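Local atomic coordinates of Exo-beta-1,3-galactanase (Bifidobacterium bifidum, PDB entry 5FLW), a protein that probably releases galactose units from the ends of beta-1,3-galactan chains, as a family 43 glycoside hydrolase. Residues 86-89 / 94-97; 96-101 / 163-168; 114-117 / 122-125. One frame throughout, in Å; residues are numbered along the deposited sequence. Where two conformers were deposited one is given.

Contact 1: 86-89 / 94-97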
loop_
_atom_site.group_PDB
_atom_site.type_symbol
_atom_site.label_atom_id
_atom_site.label_comp_id
_atom_site.label_asym_id
_atom_site.label_seq_id
_atom_site.Cartn_x
_atom_site.Cartn_y
_atom_site.Cartn_z
ATOM N N VAL A 86 1.273 -1.795 -7.998
ATOM C CA VAL A 86 1.096 -2.139 -9.412
ATOM C C VAL A 86 -0.351 -1.881 -9.822
ATOM O O VAL A 86 -1.283 -2.186 -9.069
ATOM C CB VAL A 86 1.512 -3.610 -9.702
ATOM C CG1 VAL A 86 1.104 -4.086 -11.126
ATOM C CG2 VAL A 86 3.032 -3.783 -9.478
ATOM N N LEU A 87 -0.541 -1.332 -11.029
ATOM C CA LEU A 87 -1.853 -1.257 -11.659
ATOM C C LEU A 87 -1.749 -1.816 -13.072
ATOM O O LEU A 87 -0.686 -1.740 -13.715
ATOM C CB LEU A 87 -2.390 0.187 -11.766
ATOM C CG LEU A 87 -2.806 0.897 -10.466
ATOM C CD1 LEU A 87 -3.188 2.371 -10.744
ATOM C CD2 LEU A 87 -3.938 0.171 -9.767
ATOM N N HIS A 88 -2.860 -2.394 -13.548
ATOM C CA HIS A 88 -2.982 -2.836 -14.934
ATOM C C HIS A 88 -3.653 -1.710 -15.728
ATOM O O HIS A 88 -4.768 -1.285 -15.386
ATOM C CB HIS A 88 -3.776 -4.149 -15.011
ATOM C CG HIS A 88 -3.768 -4.795 -16.369
ATOM N ND1 HIS A 88 -4.771 -5.641 -16.795
ATOM C CD2 HIS A 88 -2.879 -4.730 -17.388
ATOM C CE1 HIS A 88 -4.491 -6.081 -18.010
ATOM N NE2 HIS A 88 -3.365 -5.519 -18.406
ATOM N N CYS A 89 -2.958 -1.216 -16.775
ATOM C CA CYS A 89 -3.411 -0.038 -17.521
ATOM C C CYS A 89 -4.424 -0.441 -18.588
ATOM O O CYS A 89 -4.063 -1.160 -19.529
ATOM C CB CYS A 89 -2.237 0.649 -18.201
ATOM S SG CYS A 89 -2.748 2.061 -19.183
ATOM N N LYS A 94 -0.416 -2.674 -20.320
ATOM C CA LYS A 94 0.814 -2.860 -19.564
ATOM C C LYS A 94 0.530 -2.907 -18.059
ATOM O O LYS A 94 -0.498 -2.419 -17.563
ATOM C CB LYS A 94 1.820 -1.738 -19.868
ATOM C CG LYS A 94 2.173 -1.593 -21.346
ATOM C CD LYS A 94 2.594 -2.942 -21.944
ATOM C CE LYS A 94 3.081 -2.798 -23.386
ATOM N NZ LYS A 94 3.277 -4.132 -24.049
ATOM N N TYR A 95 1.463 -3.509 -17.336
ATOM C CA TYR A 95 1.482 -3.459 -15.881
ATOM C C TYR A 95 2.504 -2.404 -15.456
ATOM O O TYR A 95 3.686 -2.506 -15.801
ATOM C CB TYR A 95 1.847 -4.836 -15.333
ATOM C CG TYR A 95 0.783 -5.855 -15.687
ATOM C CD1 TYR A 95 0.803 -6.531 -16.914
ATOM C CD2 TYR A 95 -0.300 -6.098 -14.809
ATOM C CE1 TYR A 95 -0.195 -7.434 -17.231
ATOM C CE2 TYR A 95 -1.289 -7.002 -15.128
ATOM C CZ TYR A 95 -1.228 -7.665 -16.332
ATOM O OH TYR A 95 -2.207 -8.564 -16.669
ATOM N N VAL A 96 2.042 -1.376 -14.740
ATOM C CA VAL A 96 2.886 -0.260 -14.327
ATOM C C VAL A 96 3.099 -0.359 -12.823
ATOM O O VAL A 96 2.135 -0.497 -12.055
ATOM C CB VAL A 96 2.292 1.104 -14.724
ATOM C CG1 VAL A 96 3.274 2.200 -14.385
ATOM C CG2 VAL A 96 1.876 1.132 -16.201
ATOM N N MET A 97 4.362 -0.299 -12.409
ATOM C CA MET A 97 4.736 -0.295 -11.010
ATOM C C MET A 97 5.167 1.110 -10.579
ATOM O O MET A 97 5.858 1.821 -11.327
ATOM C CB MET A 97 5.863 -1.291 -10.749
ATOM C CG MET A 97 6.280 -1.368 -9.292
ATOM S SD MET A 97 7.567 -2.637 -8.974
ATOM C CE MET A 97 6.619 -4.144 -9.207
#
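Leu87 and Val96 face each other as a hydrogen-bonded antiparallel pair. Leu87 N donates to Val96 O at 3.0 Å, and Val96 N returns the bond to Leu87 O at 2.9 Å. A third backbone bond, almost straight at 177°, runs from Cys89 N to Lys94 O over 2.8 Å. Weaker CA-H...O contacts join Val86 CA to Val96 O and Tyr95 CA to Leu87 O.

These bonds close a beta hairpin of strands 80-88 and 95-102. The two strands begin a four-stranded antiparallel sheet, consistent with one blade of the five-bladed beta-propeller of family 43.

Aromatic stacking marks the pair His88 and Tyr95. Their rings form an offset stack, with centroids 4.1 Å apart and planes only 4° from parallel. His88 CD2 lies over the rim of the Tyr95 ring, 3.5 Å from Tyr95 CZ. At its edge the imidazole meets Lys94 O, with His88 CD2 3.3 Å away. His88 NE2 makes a weak hydrogen bond to Gly93 O, and Phe28 meets the Tyr95 ring edge to face.

Apolar packing joins Val86 and Met97 on the same side of the sheet. Met97 runs extended and then bends at its last torsion (chi3 -71°), which swings CE back to within 3.6 Å of Val86 CG2. Tyr35 touches both side chains.

Contact 2: 96-101 / 163-168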
loop_
_atom_site.group_PDB
_atom_site.type_symbol
_atom_site.label_atom_id
_atom_site.label_comp_id
_atom_site.label_asym_id
_atom_site.label_seq_id
_atom_site.Cartn_x
_atom_site.Cartn_y
_atom_site.Cartn_z
ATOM N N VAL A 96 2.042 -1.376 -14.740
ATOM C CA VAL A 96 2.886 -0.260 -14.327
ATOM C C VAL A 96 3.099 -0.359 -12.823
ATOM O O VAL A 96 2.135 -0.497 -12.055
ATOM C CB VAL A 96 2.292 1.104 -14.724
ATOM C CG1 VAL A 96 3.274 2.200 -14.385
ATOM C CG2 VAL A 96 1.876 1.132 -16.201
ATOM N N MET A 97 4.362 -0.299 -12.409
ATOM C CA MET A 97 4.736 -0.295 -11.010
ATOM C C MET A 97 5.167 1.110 -10.579
ATOM O O MET A 97 5.858 1.821 -11.327
ATOM C CB MET A 97 5.863 -1.291 -10.749
ATOM C CG MET A 97 6.280 -1.368 -9.292
ATOM S SD MET A 97 7.567 -2.637 -8.974
ATOM C CE MET A 97 6.619 -4.144 -9.207
ATOM N N TYR A 98 4.722 1.502 -9.374
ATOM C CA TYR A 98 5.071 2.763 -8.723
ATOM C C TYR A 98 5.823 2.444 -7.437
ATOM O O TYR A 98 5.527 1.448 -6.773
ATOM C CB TYR A 98 3.804 3.586 -8.404
ATOM C CG TYR A 98 2.869 3.618 -9.589
ATOM C CD1 TYR A 98 3.054 4.550 -10.619
ATOM C CD2 TYR A 98 1.839 2.684 -9.712
ATOM C CE1 TYR A 98 2.215 4.560 -11.746
ATOM C CE2 TYR A 98 1.013 2.665 -10.826
ATOM C CZ TYR A 98 1.197 3.609 -11.845
ATOM O OH TYR A 98 0.380 3.608 -12.948
ATOM N N ILE A 99 6.801 3.276 -7.080
ATOM C CA ILE A 99 7.590 3.015 -5.878
ATOM C C ILE A 99 7.981 4.350 -5.271
ATOM O O ILE A 99 8.167 5.340 -5.980
ATOM C CB ILE A 99 8.811 2.091 -6.182
ATOM C CG1 ILE A 99 9.442 1.541 -4.894
ATOM C CG2 ILE A 99 9.843 2.802 -7.024
ATOM C CD1 ILE A 99 10.331 0.395 -5.163
ATOM N N HIS A 100 8.067 4.388 -3.951
ATOM C CA HIS A 100 8.617 5.568 -3.294
ATOM C C HIS A 100 10.142 5.484 -3.432
ATOM O O HIS A 100 10.781 4.644 -2.780
ATOM C CB HIS A 100 8.141 5.640 -1.838
ATOM C CG HIS A 100 8.873 6.654 -0.984
ATOM N ND1 HIS A 100 8.820 6.622 0.401
ATOM C CD2 HIS A 100 9.656 7.723 -1.303
ATOM C CE1 HIS A 100 9.549 7.614 0.890
ATOM N NE2 HIS A 100 10.067 8.297 -0.119
ATOM N N ALA A 101 10.717 6.314 -4.322
ATOM C CA ALA A 101 12.161 6.376 -4.485
ATOM C C ALA A 101 12.706 7.413 -3.504
ATOM O O ALA A 101 12.240 8.563 -3.482
ATOM C CB ALA A 101 12.539 6.741 -5.929
ATOM N N TYR A 163 -3.773 11.644 -6.723
ATOM C CA TYR A 163 -3.339 12.101 -8.037
ATOM C C TYR A 163 -3.952 11.208 -9.111
ATOM O O TYR A 163 -3.863 9.978 -9.014
ATOM C CB TYR A 163 -1.828 11.965 -8.150
ATOM C CG TYR A 163 -0.999 12.952 -7.367
ATOM C CD1 TYR A 163 -1.217 14.337 -7.478
ATOM C CD2 TYR A 163 0.062 12.507 -6.571
ATOM C CE1 TYR A 163 -0.407 15.243 -6.778
ATOM C CE2 TYR A 163 0.856 13.397 -5.868
ATOM C CZ TYR A 163 0.628 14.752 -5.982
ATOM O OH TYR A 163 1.415 15.623 -5.285
ATOM N N ARG A 164 -4.538 11.811 -10.143
ATOM C CA ARG A 164 -5.060 11.033 -11.259
ATOM C C ARG A 164 -3.953 10.798 -12.287
ATOM O O ARG A 164 -3.213 11.723 -12.631
ATOM C CB ARG A 164 -6.273 11.696 -11.912
ATOM C CG ARG A 164 -6.936 10.852 -13.015
ATOM C CD ARG A 164 -8.294 11.391 -13.412
ATOM N NE ARG A 164 -8.233 12.809 -13.793
ATOM C CZ ARG A 164 -8.113 13.265 -15.043
ATOM N NH1 ARG A 164 -8.050 12.410 -16.062
ATOM N NH2 ARG A 164 -8.078 14.582 -15.284
ATOM N N LEU A 165 -3.858 9.559 -12.771
ATOM C CA LEU A 165 -2.857 9.193 -13.757
ATOM C C LEU A 165 -3.354 9.512 -15.165
ATOM O O LEU A 165 -4.566 9.485 -15.448
ATOM C CB LEU A 165 -2.591 7.688 -13.677
ATOM C CG LEU A 165 -1.962 7.200 -12.368
ATOM C CD1 LEU A 165 -2.158 5.684 -12.173
ATOM C CD2 LEU A 165 -0.480 7.540 -12.355
ATOM N N ALA A 166 -2.392 9.756 -16.061
ATOM C CA ALA A 166 -2.662 9.791 -17.489
ATOM C C ALA A 166 -3.225 8.439 -17.931
ATOM O O ALA A 166 -3.099 7.422 -17.229
ATOM C CB ALA A 166 -1.358 10.055 -18.242
ATOM N N ASP A 167 -3.859 8.428 -19.111
ATOM C CA ASP A 167 -4.476 7.198 -19.613
ATOM C C ASP A 167 -3.475 6.071 -19.808
ATOM O O ASP A 167 -3.864 4.901 -19.766
ATOM C CB ASP A 167 -5.178 7.427 -20.952
ATOM C CG ASP A 167 -6.447 8.240 -20.827
ATOM O OD1 ASP A 167 -6.974 8.385 -19.696
ATOM O OD2 ASP A 167 -6.894 8.763 -21.875
ATOM N N ASP A 168 -2.215 6.382 -20.104
ATOM C CA ASP A 168 -1.215 5.325 -20.209
ATOM C C ASP A 168 -0.610 4.946 -18.855
ATOM O O ASP A 168 0.315 4.126 -18.811
ATOM C CB ASP A 168 -0.131 5.701 -21.222
ATOM C CG ASP A 168 0.678 6.921 -20.796
ATOM O OD1 ASP A 168 0.514 7.408 -19.664
ATOM O OD2 ASP A 168 1.507 7.392 -21.614
#
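Val96 and Asp168 bring the two backbones nearest, yet their CA atoms remain 9.1 Å apart. No hydrogen bond joins the segments. Residues 96-101 are strand. In 163-168 the strand ends after Leu165, and residues 166-168 are loop or turn. The two strands belong to different four-stranded sheets. In the five-bladed propeller expected of family 43, these would be consecutive blades, so the contact would bridge the seam between two blades through side chains.

Tyr98 and Leu165 carry most of it. They reach toward each other from opposite directions. Leu165 CD1 comes to 3.4 Å from Tyr98 OH and 4.0 Å from Tyr98 CZ. The second methyl, Leu165 CD2, lies 4.1 Å from Tyr98 CE1. Both methyls lie to one side of the ring plane, near the phenol end, and approach it obliquely. Tyr98 has CG anti to its carbonyl carbon (chi1 -46°), and this extends the phenol to Leu165. Ile151, on the strand next to 159-165, also touches the Tyr98 side chain.

A smaller touch lies beyond the strand end. Val96 CG2 approaches Asp168 O at 4.3 Å. The Asp168 carboxylate takes its hydrogen bond elsewhere: OD1 pairs with Leu170 N.

The hydroxyl of Tyr98 is hydrogen-bonded to Tyr169 O, just beyond the second segment. Its polar need is thus met beside the leucine methyls. Direct contact between these two segments is mainly apolar packing, while the polar tie from Tyr98 goes to the residue that follows them.

Contact 3: 114-117 / 122-125; sequences AVAD and PFAF
Val115 O takes one hydrogen bond and one weaker CA-H...O contact from the facing segment. Ala124 N gives it the hydrogen bond, of 2.9 Å. Phe123 CA makes the CA-H...O contact at 3.5 Å. This is the turn end of the beta hairpin of strands 110-116 and 124-129. They are the last two strands of a four-stranded antiparallel sheet, consistent with one blade of a family 43 propeller.

Ala124 O is used in a similar way. It accepts Val115 N at 3.0 Å, and Ala114 CA makes a CA-H...O contact with it at 3.1 Å. Val115 and Ala124 are thus a hydrogen-bonded pair, while Ala114 and Phe125 form a non-hydrogen-bonded one.

The main side-chain contact is a CH-pi interaction. Ala116 CB sits over the middle of the Phe123 ring, 3.5 Å from its centroid and 12° off the ring normal. Phe123 has CG anti to its carbonyl carbon (chi1 -71°), which turns the ring beneath this methyl. Phe123 CB also packs on Ala114 CB at 3.9 Å. Beyond the hairpin the ring touches Tyr95 and Met97 of strand 95-102. A serine in place of Phe123 would probably leave the Ala116 methyl without its aromatic partner and open a gap beside Tyr95 and Met97.

Near the turn, Pro122 follows a cis peptide bond. Its carbonyl does not bond directly to the other segment but goes through a water, which donates to Pro122 O at 3.1 Å and accepts from Asp117 N at 3.0 Å.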
loop_
_atom_site.group_PDB
_atom_site.type_symbol
_atom_site.label_atom_id
_atom_site.label_comp_id
_atom_site.label_asym_id
_atom_site.label_seq_id
_atom_site.Cartn_x
_atom_site.Cartn_y
_atom_site.Cartn_z
ATOM N N ALA A 114 8.046 2.014 -13.247
ATOM C CA ALA A 114 8.571 0.891 -14.033
ATOM C C ALA A 114 7.407 0.194 -14.751
ATOM O O ALA A 114 6.247 0.301 -14.333
ATOM C CB ALA A 114 9.330 -0.129 -13.157
ATOM N N VAL A 115 7.717 -0.524 -15.837
ATOM C CA VAL A 115 6.689 -1.078 -16.722
ATOM C C VAL A 115 7.022 -2.525 -17.103
ATOM O O VAL A 115 8.182 -2.859 -17.378
ATOM C CB VAL A 115 6.514 -0.213 -17.998
ATOM C CG1 VAL A 115 5.360 -0.717 -18.844
ATOM C CG2 VAL A 115 6.321 1.258 -17.652
ATOM N N ALA A 116 5.996 -3.371 -17.165
ATOM C CA ALA A 116 6.150 -4.762 -17.578
ATOM C C ALA A 116 5.002 -5.165 -18.499
ATOM O O ALA A 116 3.913 -4.589 -18.456
ATOM C CB ALA A 116 6.148 -5.692 -16.363
ATOM N N ASP A 117 5.238 -6.213 -19.299
ATOM C CA ASP A 117 4.172 -6.807 -20.114
ATOM C C ASP A 117 3.331 -7.833 -19.373
ATOM O O ASP A 117 2.237 -8.164 -19.840
ATOM C CB ASP A 117 4.732 -7.526 -21.343
ATOM C CG ASP A 117 5.354 -6.565 -22.340
ATOM O OD1 ASP A 117 4.928 -5.381 -22.413
ATOM O OD2 ASP A 117 6.275 -7.006 -23.052
ATOM N N PRO A 122 9.738 -9.245 -15.933
ATOM C CA PRO A 122 10.528 -8.220 -15.228
ATOM C C PRO A 122 10.034 -6.801 -15.505
ATOM O O PRO A 122 9.608 -6.510 -16.622
ATOM C CB PRO A 122 11.945 -8.408 -15.794
ATOM C CG PRO A 122 11.724 -9.037 -17.137
ATOM C CD PRO A 122 10.527 -9.946 -16.967
ATOM N N PHE A 123 10.041 -5.945 -14.492
ATOM C CA PHE A 123 9.693 -4.538 -14.657
ATOM C C PHE A 123 10.948 -3.761 -15.060
ATOM O O PHE A 123 12.041 -3.979 -14.517
ATOM C CB PHE A 123 9.040 -3.964 -13.373
ATOM C CG PHE A 123 7.623 -4.481 -13.108
ATOM C CD1 PHE A 123 7.409 -5.740 -12.559
ATOM C CD2 PHE A 123 6.514 -3.724 -13.455
ATOM C CE1 PHE A 123 6.109 -6.223 -12.349
ATOM C CE2 PHE A 123 5.212 -4.199 -13.237
ATOM C CZ PHE A 123 5.017 -5.454 -12.687
ATOM N N ALA A 124 10.799 -2.883 -16.050
ATOM C CA ALA A 124 11.886 -2.033 -16.524
ATOM C C ALA A 124 11.716 -0.640 -15.913
ATOM O O ALA A 124 10.681 0.022 -16.120
ATOM C CB ALA A 124 11.870 -1.955 -18.044
ATOM N N PHE A 125 12.720 -0.206 -15.153
ATOM C CA PHE A 125 12.687 1.090 -14.490
ATOM C C PHE A 125 12.839 2.224 -15.512
ATOM O O PHE A 125 13.832 2.273 -16.259
ATOM C CB PHE A 125 13.834 1.131 -13.488
ATOM C CG PHE A 125 13.933 2.411 -12.704
ATOM C CD1 PHE A 125 12.794 3.084 -12.262
ATOM C CD2 PHE A 125 15.190 2.922 -12.354
ATOM C CE1 PHE A 125 12.912 4.270 -11.499
ATOM C CE2 PHE A 125 15.305 4.096 -11.588
ATOM C CZ PHE A 125 14.175 4.759 -11.166
HETATM O O HOH W 1 8.007 -7.365 -19.126
#

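In the fold
Contacts 1 and 3 are the two outer hairpins of one four-stranded sheet, with centres about 9 Å apart. Strands 95-102 and 110-116 join them: Met97 N probably hydrogen-bonds Ala114 O at 2.8 Å. A salt bridge of 2.6 Å between Lys94 NZ and Asp117 OD1 ties their turn ends. Contact 2 shares Val96 and Met97 with contact 1 and leads from this sheet to the next. The centres of contacts 1 and 2 are about 8 Å apart, and Leu87 CD1 packs on Leu165 CD1 at 3.8 Å. Contact 3 is nested in the chain loop that contact 2 closes, about 12 Å away between centres.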